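Local coordinates for ancylostoma secreted protein 1 (Necator americanus, PDB 3NT8) that is a secreted two-CAP-domain protein of a human hookworm, probably associated with the transition of infective larvae to parasitism, at residues A[39-42]-A[43-47]; A[55-59]-A[60-64]; A[233-236]-A[237-240]; A[315-318]-A[319-322]. All coordinates share one frame; numbering follows the deposited sequence.

Contact 1: residues A[39-42]-A[43-47]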
# COMPACT_ATOMS: atom_id res chain seq x y z
N ALA A 39 25.04 11.55 -1.70
CA ALA A 39 24.40 12.53 -0.84
C ALA A 39 22.84 12.41 -0.80
O ALA A 39 22.25 12.62 0.23
CB ALA A 39 24.85 13.93 -1.16
N PHE A 40 22.20 12.13 -1.93
CA PHE A 40 20.80 11.74 -1.95
C PHE A 40 20.53 10.51 -1.10
O PHE A 40 19.62 10.49 -0.28
CB PHE A 40 20.33 11.48 -3.37
CG PHE A 40 20.14 12.73 -4.19
CD1 PHE A 40 19.24 13.70 -3.79
CD2 PHE A 40 20.86 12.92 -5.36
CE1 PHE A 40 19.07 14.85 -4.58
CE2 PHE A 40 20.70 14.01 -6.15
CZ PHE A 40 19.81 14.98 -5.76
N LEU A 41 21.29 9.46 -1.34
CA LEU A 41 21.02 8.21 -0.68
C LEU A 41 21.22 8.29 0.83
O LEU A 41 20.39 7.76 1.57
CB LEU A 41 21.87 7.11 -1.27
CG LEU A 41 21.63 5.69 -0.79
CD1 LEU A 41 20.25 5.20 -1.19
CD2 LEU A 41 22.75 4.76 -1.32
N ASP A 42 22.33 8.89 1.28
CA ASP A 42 22.65 8.99 2.70
C ASP A 42 21.64 9.83 3.47
O ASP A 42 21.22 9.50 4.61
CB ASP A 42 24.06 9.61 2.87
CG ASP A 42 25.17 8.66 2.50
OD1 ASP A 42 24.90 7.44 2.27
OD2 ASP A 42 26.34 9.12 2.47
N PHE A 43 21.23 10.95 2.87
CA PHE A 43 20.29 11.84 3.56
C PHE A 43 18.98 11.04 3.83
O PHE A 43 18.36 11.14 4.91
CB PHE A 43 20.05 13.13 2.76
CG PHE A 43 19.29 14.20 3.54
CD1 PHE A 43 19.96 15.36 4.00
CD2 PHE A 43 17.93 14.07 3.80
CE1 PHE A 43 19.27 16.32 4.71
CE2 PHE A 43 17.24 15.05 4.52
CZ PHE A 43 17.91 16.18 4.95
N HIS A 44 18.56 10.24 2.87
CA HIS A 44 17.30 9.54 3.06
C HIS A 44 17.45 8.48 4.15
O HIS A 44 16.58 8.37 5.00
CB HIS A 44 16.77 8.90 1.78
CG HIS A 44 16.05 9.84 0.85
ND1 HIS A 44 16.70 10.66 -0.05
CD2 HIS A 44 14.72 10.01 0.61
CE1 HIS A 44 15.81 11.33 -0.76
NE2 HIS A 44 14.60 10.95 -0.39
N ASN A 45 18.52 7.66 4.09
CA ASN A 45 18.71 6.57 5.06
C ASN A 45 19.06 7.01 6.47
O ASN A 45 18.72 6.31 7.43
CB ASN A 45 19.78 5.62 4.57
CG ASN A 45 19.32 4.85 3.41
OD1 ASN A 45 18.14 4.48 3.35
ND2 ASN A 45 20.21 4.62 2.45
N ASN A 46 19.77 8.11 6.59
CA ASN A 46 20.06 8.65 7.90
C ASN A 46 18.79 9.15 8.58
O ASN A 46 18.64 8.99 9.80
CB ASN A 46 21.11 9.79 7.83
CG ASN A 46 22.46 9.27 7.40
OD1 ASN A 46 22.78 8.13 7.69
ND2 ASN A 46 23.24 10.08 6.70
N ALA A 47 17.94 9.82 7.81
CA ALA A 47 16.68 10.34 8.30
C ALA A 47 15.70 9.20 8.56
O ALA A 47 14.97 9.23 9.57
CB ALA A 47 16.04 11.41 7.32
O HOH W 1 23.11 5.09 2.80
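His44 reaches back one turn of helix 34-52 and donates from ND1 to Phe40 O, 2.9 Å away, in a nearly straight bond with an N-H...O angle of 168°. The imidazole can do this because CG stands beside its own backbone N (chi1 -81°), which stands the ring out from the helix with its ND1 side turned back toward Phe40 O, the oxygen lying close to the ring plane. Phe40 O also takes the helical bond from His44 N, weak and long at 3.3 Å, and is thus gripped twice, more firmly by the side chain. NE2, at the other end of the ring, bonds to Tyr177 OH, and the two bonds together fix the ring's rotation. On a neighbouring face of the helix, Leu41 turns the other way, CG trans to its N (chi1 -175°), and its CD1 packs 3.7 Å from Asn45 ND2. Asn45 ND2 donates to a water at 3.0 Å, which in turn donates to Asp42 OD1, a bridge across the turn; Asp42 OD1 also accepts from Gln38, while Asn45 OD1 accepts from Leu72 N. Backbone bonds such as Asn46 N to Asp42 O, 2.8 Å, carry the helix through. Phe40 and His44 face strands 159-167 and 170-177, with helix 119-127 alongside, the helix-on-sheet packing of a CAP domain's alpha-beta-alpha sandwich.

Contact 2: residues A[55-59]-A[60-64]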
# COMPACT_ATOMS: atom_id res chain seq x y z
N LEU A 55 14.25 8.87 17.29
CA LEU A 55 15.12 9.99 17.59
C LEU A 55 14.78 11.29 16.84
O LEU A 55 15.39 12.33 17.12
CB LEU A 55 16.57 9.62 17.29
CG LEU A 55 17.21 8.52 18.13
CD1 LEU A 55 18.47 8.11 17.42
CD2 LEU A 55 17.52 8.96 19.60
N GLU A 56 13.81 11.24 15.94
CA GLU A 56 13.53 12.36 15.06
C GLU A 56 12.46 13.26 15.67
O GLU A 56 11.36 12.81 16.12
CB GLU A 56 13.08 11.80 13.70
CG GLU A 56 12.91 12.80 12.58
CD GLU A 56 14.20 13.47 12.17
OE1 GLU A 56 15.25 12.83 12.08
OE2 GLU A 56 14.16 14.67 11.92
N ASP A 57 12.77 14.55 15.62
CA ASP A 57 11.90 15.57 16.10
C ASP A 57 10.60 15.65 15.35
O ASP A 57 10.55 15.48 14.11
CB ASP A 57 12.60 16.94 16.10
CG ASP A 57 13.59 17.06 17.22
OD1 ASP A 57 13.75 16.09 18.04
OD2 ASP A 57 14.23 18.11 17.26
N SER A 58 9.57 15.95 16.11
CA SER A 58 8.27 16.34 15.59
C SER A 58 7.95 17.82 15.90
O SER A 58 8.81 18.55 16.32
CB SER A 58 7.21 15.38 16.12
OG SER A 58 6.01 15.46 15.40
N ASN A 59 6.73 18.29 15.66
CA ASN A 59 6.41 19.67 16.03
C ASN A 59 6.34 19.82 17.54
O ASN A 59 6.50 20.93 18.04
CB ASN A 59 5.08 20.08 15.44
CG ASN A 59 3.96 19.12 15.84
OD1 ASN A 59 4.19 17.97 16.23
ND2 ASN A 59 2.74 19.58 15.71
N SER A 60 6.09 18.73 18.25
CA SER A 60 5.93 18.82 19.69
C SER A 60 6.82 17.86 20.43
O SER A 60 7.37 18.23 21.43
CB SER A 60 4.48 18.64 20.15
OG SER A 60 4.35 18.97 21.53
N GLY A 61 6.89 16.61 20.08
CA GLY A 61 7.84 15.81 20.84
C GLY A 61 8.70 15.07 19.83
O GLY A 61 9.19 15.71 18.92
N LYS A 62 8.84 13.75 19.98
CA LYS A 62 9.51 12.88 19.03
C LYS A 62 8.53 12.08 18.22
O LYS A 62 7.48 11.61 18.75
CB LYS A 62 10.46 11.88 19.73
CG LYS A 62 11.62 12.50 20.47
CD LYS A 62 12.67 13.05 19.49
CE LYS A 62 13.82 13.62 20.29
NZ LYS A 62 14.81 14.12 19.38
N LEU A 63 8.89 11.84 16.95
CA LEU A 63 8.14 10.89 16.14
C LEU A 63 8.19 9.52 16.72
O LEU A 63 9.24 9.12 17.26
CB LEU A 63 8.70 10.84 14.71
CG LEU A 63 8.50 12.12 13.91
CD1 LEU A 63 9.28 12.08 12.59
CD2 LEU A 63 7.02 12.36 13.65
N ASN A 64 7.12 8.75 16.53
CA ASN A 64 7.14 7.36 16.93
C ASN A 64 8.26 6.54 16.26
O ASN A 64 8.49 6.71 15.07
CB ASN A 64 5.80 6.67 16.60
CG ASN A 64 4.68 7.18 17.44
OD1 ASN A 64 4.85 7.29 18.66
ND2 ASN A 64 3.51 7.52 16.80
O HOH W 2 11.51 9.25 15.66
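Lys62 swings its ammonium over the backbone of the facing strand-like segment, where NZ meets Asp57 OD1 at 2.6 Å in a salt bridge and Leu55 O at 2.9 Å. The two side chains cross obliquely: the lysine chain is kinked at its second torsion (chi2 -72°) and straight beyond it, so CD and CE run beside the carboxylate before NZ arrives nearly in line with the C-O bond of OD1. The carbonyl of Leu55 is used differently, with NZ standing well above its plane. Asp57 OD2 has a second, weak and long ion pair with Lys131. Glu56 and Leu63 make the other side-chain pair, lying side by side and pointing the same way, with Glu56 CG 3.7 Å from Leu63 CD1. The second methyl, Leu63 CD2, turns to Ser58 and comes 3.7 Å from its OG. Past CG the Glu56 chain bends off to its own partners: OE1 forms a salt bridge with Arg50 and OE2 accepts from Trp127 NE1. Two backbone bonds flank the salt-bridged pair, Leu63 N to Glu56 O and Ser58 N to Gly61 O, both 2.8 Å, and a water bridges Glu56 N and Leu63 O. Asp57 and Lys62 thus form a single non-hydrogen-bonded antiparallel pair in a surface loop between helix 34-52 and strand 66-67, a short beta-hairpin-like reversal closed by the turn through Asn59 and Ser60.

Contact 3: residues A[233-236]-A[237-240]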
# COMPACT_ATOMS: atom_id res chain seq x y z
N MET A 233 -1.80 -12.89 -14.03
CA MET A 233 -1.64 -13.02 -12.62
C MET A 233 -0.55 -14.03 -12.32
O MET A 233 -0.26 -14.90 -13.13
CB MET A 233 -2.96 -13.43 -11.94
CG MET A 233 -3.92 -12.30 -11.67
SD MET A 233 -3.43 -11.12 -10.38
CE MET A 233 -3.92 -11.93 -8.93
N THR A 234 0.05 -13.87 -11.14
CA THR A 234 1.13 -14.70 -10.67
C THR A 234 0.80 -15.15 -9.28
O THR A 234 -0.00 -14.53 -8.60
CB THR A 234 2.49 -13.92 -10.63
OG1 THR A 234 2.37 -12.71 -9.86
CG2 THR A 234 2.91 -13.54 -12.03
N ASP A 235 1.48 -16.21 -8.84
CA ASP A 235 1.23 -16.83 -7.56
C ASP A 235 1.49 -15.90 -6.39
O ASP A 235 0.82 -16.02 -5.38
CB ASP A 235 2.04 -18.11 -7.41
CG ASP A 235 1.67 -19.14 -8.43
OD1 ASP A 235 0.48 -19.27 -8.82
OD2 ASP A 235 2.59 -19.88 -8.86
N SER A 236 2.46 -14.99 -6.51
CA SER A 236 2.79 -14.13 -5.42
C SER A 236 1.61 -13.20 -5.17
O SER A 236 1.19 -13.03 -4.02
CB SER A 236 4.13 -13.37 -5.68
OG SER A 236 3.96 -12.17 -6.44
N VAL A 237 1.04 -12.66 -6.25
CA VAL A 237 -0.09 -11.72 -6.16
C VAL A 237 -1.35 -12.39 -5.59
O VAL A 237 -2.04 -11.77 -4.77
CB VAL A 237 -0.36 -10.99 -7.48
CG1 VAL A 237 -1.40 -9.85 -7.32
CG2 VAL A 237 0.98 -10.37 -8.04
N ARG A 238 -1.59 -13.64 -5.99
CA ARG A 238 -2.70 -14.44 -5.49
C ARG A 238 -2.58 -14.55 -3.99
O ARG A 238 -3.54 -14.28 -3.26
CB ARG A 238 -2.73 -15.83 -6.13
CG ARG A 238 -2.93 -15.84 -7.67
CD ARG A 238 -2.97 -17.25 -8.29
NE ARG A 238 -3.33 -17.16 -9.71
CZ ARG A 238 -2.52 -17.43 -10.73
NH1 ARG A 238 -1.28 -17.85 -10.51
NH2 ARG A 238 -2.95 -17.29 -11.97
N ASP A 239 -1.41 -14.99 -3.52
CA ASP A 239 -1.20 -15.18 -2.07
C ASP A 239 -1.27 -13.87 -1.28
O ASP A 239 -1.62 -13.87 -0.12
CB ASP A 239 0.13 -15.85 -1.79
CG ASP A 239 0.25 -17.23 -2.39
OD1 ASP A 239 -0.78 -17.97 -2.47
OD2 ASP A 239 1.39 -17.59 -2.75
N THR A 240 -0.89 -12.76 -1.90
CA THR A 240 -1.11 -11.51 -1.26
C THR A 240 -2.59 -11.24 -0.98
O THR A 240 -2.99 -11.03 0.17
CB THR A 240 -0.45 -10.39 -2.02
OG1 THR A 240 0.94 -10.69 -2.11
CG2 THR A 240 -0.57 -9.11 -1.24
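Met233, Val237 and Arg238 meet across the opening turn of a helix, the N-terminal end of helix 235-253, which belongs to the second CAP domain. Thr234 sits at the N-cap position, yet its side chain makes no capping bond; its OG1 is hydrogen-bonded to Glu222 instead and lies 3.3 Å from Val237 CG2. The residue before it, Met233, folds back towards the helix, its chain bent at both its second and third torsions, and sets its CE 3.6 Å from Val237 CG1 while crossing the valine at about a right angle. Val237 therefore has one methyl, CG1, against the methionine and the other, CG2, beside Thr234 OG1, and it also packs on helix 318-330 through Lys318, Asn319 and Ala322. Arg238 runs in the other direction, extended from CG to NE, and carries its guanidinium back past the helix start. One face of that group lies over the backbone joining Met233 and Thr234. Asp235 comes to its edge, with the carboxylate and guanidinium planes 47° apart. Arg238 NE is salt-bridged to Glu281 and NH1 also bonds Asn224, so the guanidinium is gripped from several sides; the loop at 222-227 likewise holds both Asp235 oxygens, through Thr223, Gln225 and Gln226. Backbone bonds from Arg238 N to Thr234 O and from Asp239 N to Asp235 O start the helix. The salt bridge within the turn is short but poorly directed: Arg238 NH1 to Asp235 OD1, 2.8 Å, is a weak hydrogen bond with an N-H...O angle of only 129°.

Contact 4: residues A[315-318]-A[319-322]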
# COMPACT_ATOMS: atom_id res chain seq x y z
N LYS A 315 1.61 1.06 -13.96
CA LYS A 315 2.41 -0.16 -13.82
C LYS A 315 2.85 -0.44 -12.37
O LYS A 315 3.96 -0.98 -12.10
CB LYS A 315 3.58 -0.18 -14.84
CG LYS A 315 3.13 -0.18 -16.32
CD LYS A 315 4.24 -0.69 -17.22
CE LYS A 315 3.81 -0.76 -18.71
NZ LYS A 315 5.02 -0.81 -19.64
N PHE A 316 1.94 -0.14 -11.43
CA PHE A 316 2.26 -0.26 -9.99
C PHE A 316 2.49 -1.69 -9.60
O PHE A 316 1.76 -2.58 -10.01
CB PHE A 316 1.17 0.40 -9.14
CG PHE A 316 1.55 0.59 -7.72
CD1 PHE A 316 2.69 1.31 -7.37
CD2 PHE A 316 0.75 0.08 -6.70
CE1 PHE A 316 3.00 1.51 -6.01
CE2 PHE A 316 1.07 0.26 -5.35
CZ PHE A 316 2.19 0.98 -5.00
N ASP A 317 3.54 -1.93 -8.83
CA ASP A 317 3.85 -3.30 -8.44
C ASP A 317 2.56 -4.07 -8.07
O ASP A 317 1.80 -3.61 -7.23
CB ASP A 317 4.79 -3.28 -7.24
CG ASP A 317 5.22 -4.66 -6.85
OD1 ASP A 317 6.31 -5.09 -7.27
OD2 ASP A 317 4.47 -5.33 -6.13
N LYS A 318 2.36 -5.25 -8.65
CA LYS A 318 1.12 -5.96 -8.50
C LYS A 318 0.85 -6.36 -7.03
O LYS A 318 -0.30 -6.29 -6.59
CB LYS A 318 1.07 -7.16 -9.45
CG LYS A 318 0.83 -6.86 -10.97
CD LYS A 318 0.68 -8.22 -11.71
CE LYS A 318 0.85 -8.21 -13.21
NZ LYS A 318 -0.27 -7.55 -13.83
N ASN A 319 1.88 -6.80 -6.30
CA ASN A 319 1.76 -7.14 -4.87
C ASN A 319 1.48 -5.94 -3.99
O ASN A 319 0.69 -6.04 -3.09
CB ASN A 319 3.00 -7.86 -4.35
CG ASN A 319 3.08 -9.30 -4.79
OD1 ASN A 319 2.16 -10.08 -4.55
ND2 ASN A 319 4.22 -9.68 -5.39
N LYS A 320 2.16 -4.81 -4.25
CA LYS A 320 1.89 -3.55 -3.60
C LYS A 320 0.44 -3.11 -3.90
O LYS A 320 -0.28 -2.66 -3.02
CB LYS A 320 2.91 -2.44 -4.04
CG LYS A 320 4.24 -2.50 -3.28
CD LYS A 320 5.22 -1.36 -3.57
CE LYS A 320 6.60 -1.67 -3.00
NZ LYS A 320 7.38 -2.69 -3.81
N ALA A 321 0.04 -3.21 -5.16
CA ALA A 321 -1.34 -2.83 -5.53
C ALA A 321 -2.35 -3.79 -4.87
O ALA A 321 -3.39 -3.36 -4.49
CB ALA A 321 -1.51 -2.82 -6.99
N ALA A 322 -2.00 -5.05 -4.66
CA ALA A 322 -2.95 -6.01 -4.08
C ALA A 322 -3.15 -5.69 -2.57
O ALA A 322 -4.26 -5.74 -2.09
CB ALA A 322 -2.46 -7.43 -4.28
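An aspartate N-cap with a hydrophobic staple begins helix 318-330, where the loop after strand 305-311 turns into the helix. Asp317 is the cap: its OD2 accepts from Lys320 N at 3.0 Å, a straight bond (167°) using the lone pair turned away from the other carboxylate oxygen. With CG trans to the backbone N (chi1 -176°), the carboxylate folds over the first turn, and OD2 also lies 3.4 Å from Asn319 CB. The negative charge at the helix start would be expected to suit the partial positive charge of the helix N-terminus. Lys320 NZ is too far from Asp317 for a salt bridge, with OD1 4.3 Å away. Instead, the lysine's aliphatic chain does the packing: its CB is 3.5 Å from Phe316 CE2, and the two side chains cross at about a right angle. Next to CE2 on the ring, Phe316 CD2 rests 3.7 Å from Ala321 CB, joining the residue before the cap to the fourth residue after it. Below the cap, Ala321 N bonds Asp317 O at 2.7 Å and Ala322 N bonds Lys318 O at 2.9 Å. Lys318 itself turns elsewhere, its NZ bonding Val374 O and meeting Phe376 in a cation-pi contact on strand 369-376. Side-chain capping beside a Phe316-Ala321 staple is the classic signature of a helix N-terminus, here one packed on the sheet of the second CAP domain.

Contacts 1 and 3 lie on the first long helix of each CAP domain, 34-52 and 235-253, but at different depths along it: contact 1 is mid-helix, contact 3 a helix start. Contacts 3 and 4 touch, Val237 CG2 lying 3.5 Å from Lys318 CB, so the two helix beginnings pack together, the centres of contacts 3 and 4 being about 10 Å apart. Contact 1 is likewise covered by helix 119-127, which probably corresponds to 318-330. Contact 2 is the surface member, ruled by a lysine-aspartate salt bridge; contacts 1, 3 and 4 are partly buried. Contact 1 uses a histidine on a carbonyl, contact 4 a carboxylate on an amide, and contact 3 mixes apolar packing with a charged network.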